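Long-range contacts in subtilase cytotoxin subunit A (Escherichia coli, PDB 2IY9), which cleaves the host endoplasmic reticulum chaperone BiP at a single hinge site as the protease subunit of an AB5 toxin: residues K23-F27 with I103-Y107; F69-D74 with R115-G121; W126-E131 with V161-L165. All blocks are in the same frame, centred on the assembly; numbering follows the deposited sequence.

Interaction 1 of 3, residues K23-F27 with I103-Y107; sequences KPWYF and IYGVY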
loop_
_atom_site.group_PDB
_atom_site.type_symbol
_atom_site.label_atom_id
_atom_site.label_comp_id
_atom_site.label_asym_id
_atom_site.label_seq_id
_atom_site.Cartn_x
_atom_site.Cartn_y
_atom_site.Cartn_z
ATOM N N LYS A 23 8.684 -19.180 1.323
ATOM C CA LYS A 23 7.407 -18.674 0.756
ATOM C C LYS A 23 7.704 -18.031 -0.636
ATOM O O LYS A 23 8.497 -18.598 -1.395
ATOM C CB LYS A 23 6.740 -17.768 1.797
ATOM C CG LYS A 23 6.597 -18.486 3.144
ATOM C CD LYS A 23 6.095 -17.607 4.291
ATOM C CE LYS A 23 5.719 -18.451 5.518
ATOM N NZ LYS A 23 6.766 -19.454 5.909
ATOM N N PRO A 24 7.059 -16.912 -1.014
ATOM C CA PRO A 24 7.619 -16.221 -2.194
ATOM C C PRO A 24 9.012 -15.629 -1.978
ATOM O O PRO A 24 9.430 -15.421 -0.842
ATOM C CB PRO A 24 6.613 -15.102 -2.466
ATOM C CG PRO A 24 5.828 -14.958 -1.219
ATOM C CD PRO A 24 5.815 -16.277 -0.542
ATOM N N TRP A 25 9.712 -15.357 -3.082
ATOM C CA TRP A 25 11.078 -14.830 -3.047
ATOM C C TRP A 25 11.266 -13.633 -2.128
ATOM O O TRP A 25 12.303 -13.502 -1.478
ATOM C CB TRP A 25 11.547 -14.481 -4.467
ATOM C CG TRP A 25 10.914 -13.250 -5.095
ATOM C CD1 TRP A 25 9.857 -13.221 -5.956
ATOM C CD2 TRP A 25 11.330 -11.879 -4.925
ATOM N NE1 TRP A 25 9.586 -11.921 -6.335
ATOM C CE2 TRP A 25 10.469 -11.079 -5.713
ATOM C CE3 TRP A 25 12.340 -11.256 -4.182
ATOM C CZ2 TRP A 25 10.593 -9.681 -5.787
ATOM C CZ3 TRP A 25 12.457 -9.853 -4.247
ATOM C CH2 TRP A 25 11.594 -9.091 -5.056
ATOM N N TYR A 26 10.260 -12.760 -2.058
ATOM C CA TYR A 26 10.428 -11.491 -1.341
ATOM C C TYR A 26 10.399 -11.577 0.183
ATOM O O TYR A 26 10.822 -10.641 0.860
ATOM C CB TYR A 26 9.459 -10.416 -1.856
ATOM C CG TYR A 26 7.992 -10.790 -1.854
ATOM C CD1 TYR A 26 7.183 -10.525 -0.743
ATOM C CD2 TYR A 26 7.406 -11.385 -2.969
ATOM C CE1 TYR A 26 5.827 -10.852 -0.747
ATOM C CE2 TYR A 26 6.034 -11.717 -2.985
ATOM C CZ TYR A 26 5.260 -11.442 -1.870
ATOM O OH TYR A 26 3.921 -11.765 -1.864
ATOM N N PHE A 27 9.933 -12.700 0.726
ATOM C CA PHE A 27 9.966 -12.882 2.176
ATOM C C PHE A 27 11.401 -12.834 2.720
ATOM O O PHE A 27 11.716 -12.009 3.573
ATOM C CB PHE A 27 9.231 -14.163 2.590
ATOM C CG PHE A 27 7.731 -13.980 2.777
ATOM C CD1 PHE A 27 6.947 -13.370 1.795
ATOM C CD2 PHE A 27 7.101 -14.442 3.926
ATOM C CE1 PHE A 27 5.562 -13.205 1.973
ATOM C CE2 PHE A 27 5.717 -14.281 4.107
ATOM C CZ PHE A 27 4.954 -13.662 3.129
ATOM N N ILE A 103 -1.772 -18.068 -1.503
ATOM C CA ILE A 103 -0.895 -16.897 -1.445
ATOM C C ILE A 103 -0.425 -16.678 0.005
ATOM O O ILE A 103 -1.213 -16.812 0.945
ATOM C CB ILE A 103 -1.625 -15.641 -1.997
ATOM C CG1 ILE A 103 -2.033 -15.856 -3.463
ATOM C CG2 ILE A 103 -0.781 -14.368 -1.867
ATOM C CD1 ILE A 103 -0.878 -16.304 -4.379
ATOM N N TYR A 104 0.858 -16.358 0.171
ATOM C CA TYR A 104 1.412 -16.055 1.485
ATOM C C TYR A 104 1.312 -14.564 1.741
ATOM O O TYR A 104 2.136 -13.782 1.253
ATOM C CB TYR A 104 2.875 -16.492 1.586
ATOM C CG TYR A 104 3.083 -17.991 1.569
ATOM C CD1 TYR A 104 3.227 -18.714 2.760
ATOM C CD2 TYR A 104 3.128 -18.691 0.363
ATOM C CE1 TYR A 104 3.426 -20.112 2.741
ATOM C CE2 TYR A 104 3.319 -20.075 0.337
ATOM C CZ TYR A 104 3.467 -20.771 1.517
ATOM O OH TYR A 104 3.653 -22.144 1.456
ATOM N N GLY A 105 0.308 -14.169 2.517
ATOM C CA GLY A 105 0.155 -12.774 2.884
ATOM C C GLY A 105 1.309 -12.353 3.772
ATOM O O GLY A 105 1.837 -13.163 4.533
ATOM N N VAL A 106 1.719 -11.091 3.644
ATOM C CA VAL A 106 2.771 -10.530 4.487
ATOM C C VAL A 106 2.410 -10.616 5.969
ATOM O O VAL A 106 3.259 -10.985 6.797
ATOM C CB VAL A 106 3.082 -9.054 4.114
ATOM C CG1 VAL A 106 3.975 -8.401 5.188
ATOM C CG2 VAL A 106 3.743 -8.989 2.760
ATOM N N TYR A 107 1.164 -10.265 6.302
ATOM C CA TYR A 107 0.677 -10.368 7.684
ATOM C C TYR A 107 -0.684 -11.078 7.688
ATOM O O TYR A 107 -1.738 -10.435 7.683
ATOM C CB TYR A 107 0.631 -8.993 8.385
ATOM C CG TYR A 107 0.379 -9.086 9.890
ATOM C CD1 TYR A 107 1.195 -9.879 10.707
ATOM C CD2 TYR A 107 -0.666 -8.381 10.492
ATOM C CE1 TYR A 107 0.973 -9.986 12.084
ATOM C CE2 TYR A 107 -0.906 -8.482 11.874
ATOM C CZ TYR A 107 -0.083 -9.289 12.655
ATOM O OH TYR A 107 -0.302 -9.394 14.003
HETATM O O HOH W 1 2.621 -11.335 0.331
#

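Interaction 2 of 3, residues F69-D74 with R115-G121; sequences FSFTQD and RRVIPDG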
loop_
_atom_site.group_PDB
_atom_site.type_symbol
_atom_site.label_atom_id
_atom_site.label_comp_id
_atom_site.label_asym_id
_atom_site.label_seq_id
_atom_site.Cartn_x
_atom_site.Cartn_y
_atom_site.Cartn_z
ATOM N N PHE A 69 -17.392 -2.074 1.492
ATOM C CA PHE A 69 -18.135 -0.855 1.144
ATOM C C PHE A 69 -18.121 -0.615 -0.352
ATOM O O PHE A 69 -17.167 -1.007 -1.041
ATOM C CB PHE A 69 -17.476 0.376 1.770
ATOM C CG PHE A 69 -17.490 0.398 3.269
ATOM C CD1 PHE A 69 -18.454 1.135 3.958
ATOM C CD2 PHE A 69 -16.491 -0.255 4.003
ATOM C CE1 PHE A 69 -18.447 1.178 5.353
ATOM C CE2 PHE A 69 -16.483 -0.212 5.392
ATOM C CZ PHE A 69 -17.457 0.498 6.063
ATOM N N SER A 70 -19.163 0.069 -0.838
ATOM C CA SER A 70 -19.232 0.533 -2.219
ATOM C C SER A 70 -19.135 2.049 -2.310
ATOM O O SER A 70 -19.820 2.778 -1.580
ATOM C CB SER A 70 -20.541 0.120 -2.882
ATOM O OG SER A 70 -20.548 0.573 -4.231
ATOM N N PHE A 71 -18.286 2.507 -3.221
ATOM C CA PHE A 71 -18.249 3.905 -3.614
ATOM C C PHE A 71 -18.358 3.982 -5.126
ATOM O O PHE A 71 -17.822 4.876 -5.763
ATOM C CB PHE A 71 -16.997 4.577 -3.064
ATOM C CG PHE A 71 -16.955 4.574 -1.570
ATOM C CD1 PHE A 71 -17.648 5.540 -0.844
ATOM C CD2 PHE A 71 -16.270 3.569 -0.879
ATOM C CE1 PHE A 71 -17.647 5.529 0.545
ATOM C CE2 PHE A 71 -16.260 3.548 0.518
ATOM C CZ PHE A 71 -16.956 4.528 1.231
ATOM N N THR A 72 -19.077 3.015 -5.683
ATOM C CA THR A 72 -19.260 2.922 -7.121
ATOM C C THR A 72 -20.731 3.135 -7.450
ATOM O O THR A 72 -21.596 3.020 -6.574
ATOM C CB THR A 72 -18.757 1.569 -7.674
ATOM O OG1 THR A 72 -19.321 0.504 -6.902
ATOM C CG2 THR A 72 -17.234 1.504 -7.582
ATOM N N GLN A 73 -20.999 3.433 -8.720
ATOM C CA GLN A 73 -22.319 3.875 -9.168
ATOM C C GLN A 73 -23.364 2.756 -9.188
ATOM O O GLN A 73 -24.576 3.028 -9.227
ATOM C CB GLN A 73 -22.203 4.504 -10.551
ATOM C CG GLN A 73 -21.441 5.821 -10.580
ATOM C CD GLN A 73 -21.259 6.346 -11.993
ATOM O OE1 GLN A 73 -22.184 6.292 -12.807
ATOM N NE2 GLN A 73 -20.071 6.855 -12.292
ATOM N N ASP A 74 -22.896 1.509 -9.165
ATOM C CA ASP A 74 -23.779 0.344 -9.076
ATOM C C ASP A 74 -24.164 -0.020 -7.631
ATOM O O ASP A 74 -24.964 -0.932 -7.411
ATOM C CB ASP A 74 -23.155 -0.862 -9.792
ATOM C CG ASP A 74 -21.847 -1.347 -9.136
ATOM O OD1 ASP A 74 -21.366 -0.728 -8.146
ATOM O OD2 ASP A 74 -21.301 -2.355 -9.629
ATOM N N ARG A 115 -12.924 -1.284 0.195
ATOM C CA ARG A 115 -13.638 -0.078 -0.175
ATOM C C ARG A 115 -13.553 0.041 -1.683
ATOM O O ARG A 115 -12.520 0.456 -2.245
ATOM C CB ARG A 115 -13.067 1.136 0.568
ATOM C CG ARG A 115 -13.282 1.047 2.080
ATOM C CD ARG A 115 -12.638 2.172 2.870
ATOM N NE ARG A 115 -13.023 2.057 4.278
ATOM C CZ ARG A 115 -14.095 2.639 4.811
ATOM N NH1 ARG A 115 -14.892 3.395 4.056
ATOM N NH2 ARG A 115 -14.376 2.456 6.093
ATOM N N ARG A 116 -14.635 -0.356 -2.351
ATOM C CA ARG A 116 -14.608 -0.413 -3.809
ATOM C C ARG A 116 -14.830 0.974 -4.405
ATOM O O ARG A 116 -15.856 1.597 -4.144
ATOM C CB ARG A 116 -15.608 -1.426 -4.367
ATOM C CG ARG A 116 -15.473 -1.556 -5.890
ATOM C CD ARG A 116 -16.509 -2.460 -6.560
ATOM N NE ARG A 116 -16.694 -1.989 -7.937
ATOM C CZ ARG A 116 -17.768 -2.196 -8.700
ATOM N NH1 ARG A 116 -18.803 -2.918 -8.275
ATOM N NH2 ARG A 116 -17.795 -1.676 -9.916
ATOM N N VAL A 117 -13.873 1.442 -5.209
ATOM C CA VAL A 117 -13.937 2.799 -5.786
ATOM C C VAL A 117 -13.907 2.841 -7.323
ATOM O O VAL A 117 -14.134 3.903 -7.929
ATOM C CB VAL A 117 -12.821 3.720 -5.219
ATOM C CG1 VAL A 117 -13.011 3.929 -3.730
ATOM C CG2 VAL A 117 -11.436 3.151 -5.516
ATOM N N ILE A 118 -13.604 1.686 -7.926
ATOM C CA ILE A 118 -13.517 1.490 -9.376
ATOM C C ILE A 118 -14.018 0.072 -9.713
ATOM O O ILE A 118 -14.080 -0.781 -8.833
ATOM C CB ILE A 118 -12.066 1.705 -9.925
ATOM C CG1 ILE A 118 -11.060 0.738 -9.270
ATOM C CG2 ILE A 118 -11.632 3.179 -9.783
ATOM C CD1 ILE A 118 -9.611 0.865 -9.778
ATOM N N PRO A 119 -14.452 -0.168 -10.964
ATOM C CA PRO A 119 -14.675 0.823 -12.007
ATOM C C PRO A 119 -15.985 1.559 -11.732
ATOM O O PRO A 119 -16.720 1.202 -10.795
ATOM C CB PRO A 119 -14.792 -0.024 -13.283
ATOM C CG PRO A 119 -15.325 -1.323 -12.824
ATOM C CD PRO A 119 -14.779 -1.536 -11.420
ATOM N N ASP A 120 -16.265 2.580 -12.536
ATOM C CA ASP A 120 -17.512 3.337 -12.438
ATOM C C ASP A 120 -17.738 3.913 -11.040
ATOM O O ASP A 120 -18.833 3.841 -10.487
ATOM C CB ASP A 120 -18.701 2.476 -12.890
ATOM C CG ASP A 120 -18.439 1.777 -14.212
ATOM O OD1 ASP A 120 -17.959 2.445 -15.143
ATOM O OD2 ASP A 120 -18.677 0.558 -14.314
ATOM N N GLY A 121 -16.685 4.484 -10.462
ATOM C CA GLY A 121 -16.819 5.136 -9.175
ATOM C C GLY A 121 -17.755 6.326 -9.253
ATOM O O GLY A 121 -18.013 6.866 -10.339
HETATM O O HOH W 2 -19.596 -1.171 -12.150
HETATM O O HOH W 3 -20.655 1.062 -10.620
#

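Interaction 3 of 3, residues W126-E131 with V161-L165; sequences WIRAIE and VWTEL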
loop_
_atom_site.group_PDB
_atom_site.type_symbol
_atom_site.label_atom_id
_atom_site.label_comp_id
_atom_site.label_asym_id
_atom_site.label_seq_id
_atom_site.Cartn_x
_atom_site.Cartn_y
_atom_site.Cartn_z
ATOM N N TRP A 126 -12.389 7.651 -4.701
ATOM C CA TRP A 126 -11.168 7.536 -3.898
ATOM C C TRP A 126 -11.251 8.405 -2.646
ATOM O O TRP A 126 -10.964 7.937 -1.537
ATOM C CB TRP A 126 -9.934 7.948 -4.713
ATOM C CG TRP A 126 -9.744 7.184 -5.981
ATOM C CD1 TRP A 126 -10.187 7.536 -7.226
ATOM C CD2 TRP A 126 -9.056 5.937 -6.139
ATOM N NE1 TRP A 126 -9.819 6.585 -8.147
ATOM C CE2 TRP A 126 -9.128 5.590 -7.508
ATOM C CE3 TRP A 126 -8.390 5.076 -5.256
ATOM C CZ2 TRP A 126 -8.562 4.414 -8.017
ATOM C CZ3 TRP A 126 -7.819 3.907 -5.767
ATOM C CH2 TRP A 126 -7.917 3.587 -7.132
ATOM N N ILE A 127 -11.646 9.665 -2.829
ATOM C CA ILE A 127 -11.781 10.610 -1.715
ATOM C C ILE A 127 -12.949 10.271 -0.788
ATOM O O ILE A 127 -12.793 10.308 0.435
ATOM C CB ILE A 127 -11.825 12.084 -2.212
ATOM C CG1 ILE A 127 -10.471 12.429 -2.854
ATOM C CG2 ILE A 127 -12.169 13.048 -1.067
ATOM C CD1 ILE A 127 -10.477 13.618 -3.798
ATOM N N ARG A 128 -14.105 9.925 -1.357
ATOM C CA ARG A 128 -15.254 9.510 -0.547
ATOM C C ARG A 128 -14.922 8.305 0.338
ATOM O O ARG A 128 -15.340 8.241 1.498
ATOM C CB ARG A 128 -16.474 9.200 -1.418
ATOM C CG ARG A 128 -16.956 10.361 -2.289
ATOM C CD ARG A 128 -17.281 11.625 -1.499
ATOM N NE ARG A 128 -17.321 12.764 -2.418
ATOM C CZ ARG A 128 -16.395 13.714 -2.512
ATOM N NH1 ARG A 128 -15.338 13.726 -1.708
ATOM N NH2 ARG A 128 -16.546 14.681 -3.403
ATOM N N ALA A 129 -14.166 7.363 -0.221
ATOM C CA ALA A 129 -13.723 6.171 0.507
ATOM C C ALA A 129 -12.938 6.552 1.745
ATOM O O ALA A 129 -13.181 6.004 2.823
ATOM C CB ALA A 129 -12.889 5.276 -0.396
ATOM N N ILE A 130 -12.017 7.510 1.585
ATOM C CA ILE A 130 -11.145 7.946 2.669
ATOM C C ILE A 130 -11.910 8.791 3.696
ATOM O O ILE A 130 -11.769 8.580 4.898
ATOM C CB ILE A 130 -9.898 8.708 2.147
ATOM C CG1 ILE A 130 -8.982 7.771 1.347
ATOM C CG2 ILE A 130 -9.099 9.288 3.318
ATOM C CD1 ILE A 130 -7.940 8.518 0.487
ATOM N N GLU A 131 -12.729 9.729 3.217
ATOM C CA GLU A 131 -13.603 10.517 4.103
ATOM C C GLU A 131 -14.450 9.618 4.999
ATOM O O GLU A 131 -14.730 9.963 6.148
ATOM C CB GLU A 131 -14.545 11.425 3.304
ATOM C CG GLU A 131 -13.887 12.610 2.612
ATOM C CD GLU A 131 -14.837 13.313 1.637
ATOM O OE1 GLU A 131 -15.935 12.779 1.359
ATOM O OE2 GLU A 131 -14.483 14.398 1.142
ATOM N N VAL A 161 -9.193 19.218 -3.490
ATOM C CA VAL A 161 -9.929 18.287 -2.612
ATOM C C VAL A 161 -8.969 17.273 -1.977
ATOM O O VAL A 161 -9.051 17.016 -0.779
ATOM C CB VAL A 161 -11.106 17.569 -3.336
ATOM C CG1 VAL A 161 -11.866 16.639 -2.368
ATOM C CG2 VAL A 161 -12.082 18.581 -3.922
ATOM N N TRP A 162 -8.046 16.728 -2.780
ATOM C CA TRP A 162 -7.007 15.826 -2.278
ATOM C C TRP A 162 -6.089 16.506 -1.254
ATOM O O TRP A 162 -5.807 15.956 -0.191
ATOM C CB TRP A 162 -6.147 15.298 -3.429
ATOM C CG TRP A 162 -6.598 14.007 -4.076
ATOM C CD1 TRP A 162 -6.909 13.821 -5.395
ATOM C CD2 TRP A 162 -6.744 12.725 -3.448
ATOM N NE1 TRP A 162 -7.246 12.510 -5.622
ATOM C CE2 TRP A 162 -7.157 11.815 -4.448
ATOM C CE3 TRP A 162 -6.574 12.259 -2.141
ATOM C CZ2 TRP A 162 -7.407 10.462 -4.176
ATOM C CZ3 TRP A 162 -6.825 10.916 -1.873
ATOM C CH2 TRP A 162 -7.234 10.036 -2.884
ATOM N N THR A 163 -5.615 17.702 -1.585
ATOM C CA THR A 163 -4.657 18.404 -0.741
ATOM C C THR A 163 -5.270 18.808 0.609
ATOM O O THR A 163 -4.619 18.706 1.653
ATOM C CB THR A 163 -4.044 19.599 -1.507
ATOM O OG1 THR A 163 -3.161 19.093 -2.520
ATOM C CG2 THR A 163 -3.269 20.501 -0.594
ATOM N N GLU A 164 -6.525 19.246 0.593
ATOM C CA GLU A 164 -7.228 19.547 1.843
ATOM C C GLU A 164 -7.328 18.290 2.726
ATOM O O GLU A 164 -7.003 18.325 3.921
ATOM C CB GLU A 164 -8.621 20.128 1.553
ATOM C CG GLU A 164 -9.305 20.782 2.769
ATOM C CD GLU A 164 -9.901 19.773 3.751
ATOM O OE1 GLU A 164 -10.431 18.726 3.302
ATOM O OE2 GLU A 164 -9.833 20.022 4.981
ATOM N N LEU A 165 -7.755 17.183 2.124
ATOM C CA LEU A 165 -7.976 15.928 2.860
ATOM C C LEU A 165 -6.679 15.382 3.449
ATOM O O LEU A 165 -6.640 14.969 4.607
ATOM C CB LEU A 165 -8.631 14.869 1.962
ATOM C CG LEU A 165 -8.947 13.553 2.685
ATOM C CD1 LEU A 165 -10.252 12.954 2.241
ATOM C CD2 LEU A 165 -7.796 12.555 2.527
#

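Interaction 1 of 3, residues K23-F27 with I103-Y107
The aliphatic chain of K23 lies over one face of the Y104 ring, the two side chains crossing at about a right angle. CG of K23 makes the CH-pi contact, 3.8 Å from the ring centroid and 28° off the ring normal. It sits toward the rim, where it meets CD1 of Y104. CB, CD and CE of K23 also come close to this ring. The chain runs straight through CG and CD and bends only at chi4 (48°). P24 continues the contact next to K23: its CD lies 3.6 Å from CB of Y104, at the root of that side chain. F27 reaches the same CB with its ring tip, CZ, at 3.8 Å. The F27 ring also turns its edge to the backbone oxygens of the loop. Its CZ is 3.4 Å from O of Y104 and 3.5 Å from O of G105.

The contact joins the N-terminal end of the modelled subtilisin-like protease to the loop between helix 84-98 and strand 111-116. Y26 and F27 lie on helix 25-30. F27 N bonds back to O of P24, just ahead of it. K23 and Y104 lie at the exposed end, while Y26, F27 and V106 are buried.

No direct hydrogen bond links the two segments. A water bridges them instead. It accepts from OH of Y26 at 2.6 Å and donates to O of Y104 at 2.7 Å. CG of Y26 stands between its backbone N and carbonyl carbon (chi1 54°), and the ring carries its hydroxyl toward the loop. The ring edge, through CE1, also meets CG2 of V106 at 4.5 Å, a loose contact. Helix 271-288 packs against this inner end: Y26 touches I277 and V106 touches V281.

Interaction 2 of 3, residues F69-D74 with R115-G121
OD2 of D74 is gripped by NH1 of R116 and, weakly, by a water. The R116 bond uses its syn lone pair at 2.9 Å, a salt bridge in which carboxylate and guanidinium planes stand 88° apart. OD1 accepts OG1 of T72 at 2.7 Å and the backbone N of S76. The R116 guanidinium is further fixed by NE to O of I118 at 3.0 Å. Its NH2 donates to the same water, which in turn donates to OD2 of D120. One face of this guanidinium carries T72, with OG1 over its centre. Beyond T72, NE2 of Q73 gives a straight bond to O of G121 (2.8 Å, 178°).

On the other side of the sheet, the R115 guanidinium lies flat on the F69 ring in a cation-pi stack, centres 4.0 Å apart and planes at 15°. E144 holds NE of R115 in a salt bridge.

R116 N to F69 O pairs the strands in parallel, and F71 N to R116 O carries the pairing just past the strand end. Edge strand 65-70 thus joins strand 111-116 in the central subtilisin-like sheet, with I118 about 5 Å (side chains) from D52, probably a charge-relay residue.

Interaction 3 of 3, residues W126-E131 with V161-L165
I127 lies over the indole of W162. Its CG1 stands 3.6 Å from the centroid of the six-membered ring and only 8° off the ring normal, a CH-pi contact almost over the centre. CD1 of I127 extends over the five-membered part and also meets CG1 of V161 at 3.6 Å. The other branch, CG2, goes to CD1 of L165 at 3.8 Å. I127 thus touches three residues of the facing helix. Its CG1 is anti to the carbonyl carbon (chi1 -65°), which sends the long branch to the indole and leaves CG2 for the leucine.

I130, one turn further along, divides in the same way. Its CD1 comes to the edge of the W162 ring, 3.5 Å from CZ3. Its CG2 meets CD2 of L165 at 3.6 Å. The two methyls of L165 part here: CD1 turns to I127 and to CG of E131, which lies 3.7 Å away. One residue before I127, CB of W126 approaches CZ2 of W162 at 3.6 Å, while the W126 indole leads away from this helix.

Two nearly parallel helices carry these side chains. The short axes are 11.0 Å apart at closest approach and make an angle of 19°. Outside them, the rings of W198 and W162 meet nearly parallel. W126 packs on V51 of strand 47-52, and both W126 and I130 on I149 of strand 147-149, so helix 125-134 rests on the central parallel sheet of the subtilisin-like fold. W126 also touches V117 in a loop. E131 forms a salt bridge with R128 of its own helix, at the outer side of the contact.

No hydrogen bond or salt bridge crosses between the segments. The helices are held together by apolar contacts and one aromatic face, so the fit probably depends on the shapes of I127, W162 and L165.

Overall arrangement
From the N terminus, interaction 1 comes first. It closes a long loop by bringing residues 23-27 to the loop between helix 84-98 and strand 111-116. Interaction 2 opens inside that span, at strand 65-70, and closes beyond it where strand 111-116 ends, so the two cross along the chain. They do not touch, and their centres lie 28 Å apart. Interaction 3 follows both in series and joins helix 125-134 to helix 160-172. Interactions 2 and 3 do touch: R115, V117 and F71 pack on A129, so the ends of the two paired strands meet helix 125-134. Interaction 1 lies on the opposite side of the chain's centre from interaction 3.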